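Local coordinates for shikimate dehydrogenase (NADP(+)) (Thermotoga maritima, PDB 3U62), which probably catalyses the reversible NADPH-linked reduction of 3-dehydroshikimate to shikimate on the pathway to chorismate and the aromatic amino acids, at residues D54-T59 against E64-Y69. Sequence-based numbering, arbitrary orientation.
Sequences DGFNAT and ERVMRY. With SO4 (sulfate ion), chain C.
Val-66, on a loop with helical backbone angles in which Met-67 N bonds to Glu-64 O and Tyr-69 N to Val-66 O, lies over strand 55-58, its CA 7.7 Å from the CA of Ala-58. Its two methyls divide the work. Val-66 CG2, set anti to the backbone N, meets the Phe-56 ring at the edge, near the ring plane, 4.0 Å from CE1 of Phe-56 and almost as near its CZ. Val-66 CG1 faces the Ala-58 methyl, 4.3 Å from its CB. A branched residue suits this place because its fork reaches two alternate residues of one strand. Phe-56 and Ala-58 point to the same side of the sheet: the ring extends from the strand to the valine and also packs on Ile-49 of helix 42-52, whereas the small methyl of Ala-58 suffices directly opposite the valine. The strand's own polar backbone is tied into the sheet, Phe-56 bonding to Val-85, and Ala-58 to Asn-83, a predicted shikimate ligand. At the start of the loop, Glu-64 N donates a nearly straight bond of 3.0 Å (169°) to O2 of a sulfate ion, probably from the crystallisation liquor, which Gly-118 N and Lys-63 NZ also hold. Lys-63 is the predicted proton acceptor and Thr-59, just past the end of strand 55-58, a predicted shikimate ligand, so this packing lies beside the presumed active-site cleft. Because only apolar pairs cross the buried contact, it rests on van der Waals contact and exclusion of water, without the directionality of a hydrogen bond; the sulfate bond lies apart from it.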
loop_
_atom_site.group_PDB
_atom_site.type_symbol
_atom_site.label_atom_id
_atom_site.label_comp_id
_atom_site.label_asym_id
_atom_site.label_seq_id
_atom_site.Cartn_x
_atom_site.Cartn_y
_atom_site.Cartn_z
ATOM N N ASP A 54 -18.465 -9.638 -7.138
ATOM C CA ASP A 54 -18.906 -8.300 -7.541
ATOM C C ASP A 54 -17.725 -7.338 -7.570
ATOM O O ASP A 54 -17.623 -6.486 -8.457
ATOM C CB ASP A 54 -19.982 -7.780 -6.587
ATOM C CG ASP A 54 -21.250 -8.604 -6.640
ATOM O OD1 ASP A 54 -21.383 -9.544 -5.827
ATOM O OD2 ASP A 54 -22.105 -8.327 -7.508
ATOM N N GLY A 55 -16.842 -7.482 -6.588
ATOM C CA GLY A 55 -15.640 -6.673 -6.493
ATOM C C GLY A 55 -14.577 -7.415 -5.718
ATOM O O GLY A 55 -14.843 -8.476 -5.149
ATOM N N PHE A 56 -13.368 -6.864 -5.705
ATOM C CA PHE A 56 -12.268 -7.462 -4.963
ATOM C C PHE A 56 -11.099 -6.509 -4.794
ATOM O O PHE A 56 -10.978 -5.515 -5.513
ATOM C CB PHE A 56 -11.796 -8.778 -5.612
ATOM C CG PHE A 56 -11.386 -8.649 -7.058
ATOM C CD1 PHE A 56 -10.060 -8.403 -7.402
ATOM C CD2 PHE A 56 -12.321 -8.812 -8.076
ATOM C CE1 PHE A 56 -9.677 -8.297 -8.737
ATOM C CE2 PHE A 56 -11.949 -8.709 -9.413
ATOM C CZ PHE A 56 -10.623 -8.452 -9.745
ATOM N N ASN A 57 -10.248 -6.823 -3.824
ATOM C CA ASN A 57 -8.969 -6.158 -3.683
ATOM C C ASN A 57 -7.871 -6.999 -4.312
ATOM O O ASN A 57 -7.961 -8.228 -4.356
ATOM C CB ASN A 57 -8.656 -5.886 -2.213
ATOM C CG ASN A 57 -9.513 -4.782 -1.627
ATOM O OD1 ASN A 57 -9.556 -3.666 -2.146
ATOM N ND2 ASN A 57 -10.199 -5.084 -0.530
ATOM N N ALA A 58 -6.843 -6.324 -4.811
ATOM C CA ALA A 58 -5.663 -6.989 -5.336
ATOM C C ALA A 58 -4.450 -6.502 -4.564
ATOM O O ALA A 58 -4.299 -5.301 -4.324
ATOM C CB ALA A 58 -5.504 -6.695 -6.817
ATOM N N THR A 59 -3.598 -7.435 -4.159
ATOM C CA THR A 59 -2.324 -7.087 -3.547
ATOM C C THR A 59 -1.195 -7.712 -4.372
ATOM O O THR A 59 -1.440 -8.205 -5.477
ATOM C CB THR A 59 -2.276 -7.483 -2.042
ATOM O OG1 THR A 59 -1.074 -6.983 -1.444
ATOM C CG2 THR A 59 -2.362 -8.999 -1.852
ATOM N N GLU A 64 -0.575 -4.463 -10.779
ATOM C CA GLU A 64 -0.346 -4.068 -12.167
ATOM C C GLU A 64 -0.982 -5.083 -13.119
ATOM O O GLU A 64 -1.588 -4.705 -14.123
ATOM C CB GLU A 64 1.156 -3.928 -12.452
ATOM C CG GLU A 64 1.504 -3.209 -13.766
ATOM C CD GLU A 64 1.385 -4.100 -14.998
ATOM O OE1 GLU A 64 1.700 -5.310 -14.905
ATOM O OE2 GLU A 64 0.984 -3.586 -16.063
ATOM N N ARG A 65 -0.841 -6.364 -12.787
ATOM C CA ARG A 65 -1.290 -7.469 -13.635
ATOM C C ARG A 65 -2.791 -7.431 -13.937
ATOM O O ARG A 65 -3.206 -7.726 -15.063
ATOM C CB ARG A 65 -0.932 -8.799 -12.971
ATOM C CG ARG A 65 -0.673 -9.949 -13.936
ATOM C CD ARG A 65 -0.471 -11.260 -13.182
ATOM N NE ARG A 65 0.556 -11.164 -12.145
ATOM C CZ ARG A 65 1.851 -11.404 -12.336
ATOM N NH1 ARG A 65 2.303 -11.758 -13.534
ATOM N NH2 ARG A 65 2.700 -11.288 -11.325
ATOM N N VAL A 66 -3.591 -7.067 -12.937
ATOM C CA VAL A 66 -5.054 -7.095 -13.051
ATOM C C VAL A 66 -5.618 -5.992 -13.967
ATOM O O VAL A 66 -6.772 -6.066 -14.400
ATOM C CB VAL A 66 -5.731 -7.065 -11.646
ATOM C CG1 VAL A 66 -5.659 -5.670 -11.020
ATOM C CG2 VAL A 66 -7.174 -7.561 -11.714
ATOM N N MET A 67 -4.792 -4.989 -14.266
ATOM C CA MET A 67 -5.207 -3.840 -15.075
ATOM C C MET A 67 -5.703 -4.216 -16.465
ATOM O O MET A 67 -6.615 -3.578 -16.994
ATOM C CB MET A 67 -4.064 -2.838 -15.209
ATOM C CG MET A 67 -3.639 -2.212 -13.900
ATOM S SD MET A 67 -2.443 -0.902 -14.168
ATOM C CE MET A 67 -3.519 0.407 -14.798
ATOM N N ARG A 68 -5.098 -5.250 -17.050
ATOM C CA ARG A 68 -5.468 -5.725 -18.380
ATOM C C ARG A 68 -6.899 -6.272 -18.424
ATOM O O ARG A 68 -7.523 -6.313 -19.488
ATOM C CB ARG A 68 -4.475 -6.791 -18.859
ATOM C CG ARG A 68 -4.589 -7.137 -20.341
ATOM C CD ARG A 68 -3.830 -8.400 -20.715
ATOM N NE ARG A 68 -3.701 -8.506 -22.168
ATOM C CZ ARG A 68 -3.275 -9.580 -22.830
ATOM N NH1 ARG A 68 -2.925 -10.685 -22.181
ATOM N NH2 ARG A 68 -3.203 -9.548 -24.155
ATOM N N TYR A 69 -7.419 -6.667 -17.265
ATOM C CA TYR A 69 -8.701 -7.370 -17.191
ATOM C C TYR A 69 -9.868 -6.497 -16.730
ATOM O O TYR A 69 -11.010 -6.959 -16.668
ATOM C CB TYR A 69 -8.565 -8.614 -16.308
ATOM C CG TYR A 69 -7.489 -9.561 -16.787
ATOM C CD1 TYR A 69 -6.172 -9.425 -16.351
ATOM C CD2 TYR A 69 -7.781 -10.581 -17.694
ATOM C CE1 TYR A 69 -5.174 -10.284 -16.796
ATOM C CE2 TYR A 69 -6.789 -11.449 -18.144
ATOM C CZ TYR A 69 -5.487 -11.292 -17.688
ATOM O OH TYR A 69 -4.497 -12.141 -18.123
HETATM S S SO4 C . 2.261 -5.378 -7.754
HETATM O O1 SO4 C . 3.388 -6.302 -7.674
HETATM O O2 SO4 C . 1.874 -5.204 -9.154
HETATM O O3 SO4 C . 2.651 -4.092 -7.188
HETATM O O4 SO4 C . 1.137 -5.917 -6.995
#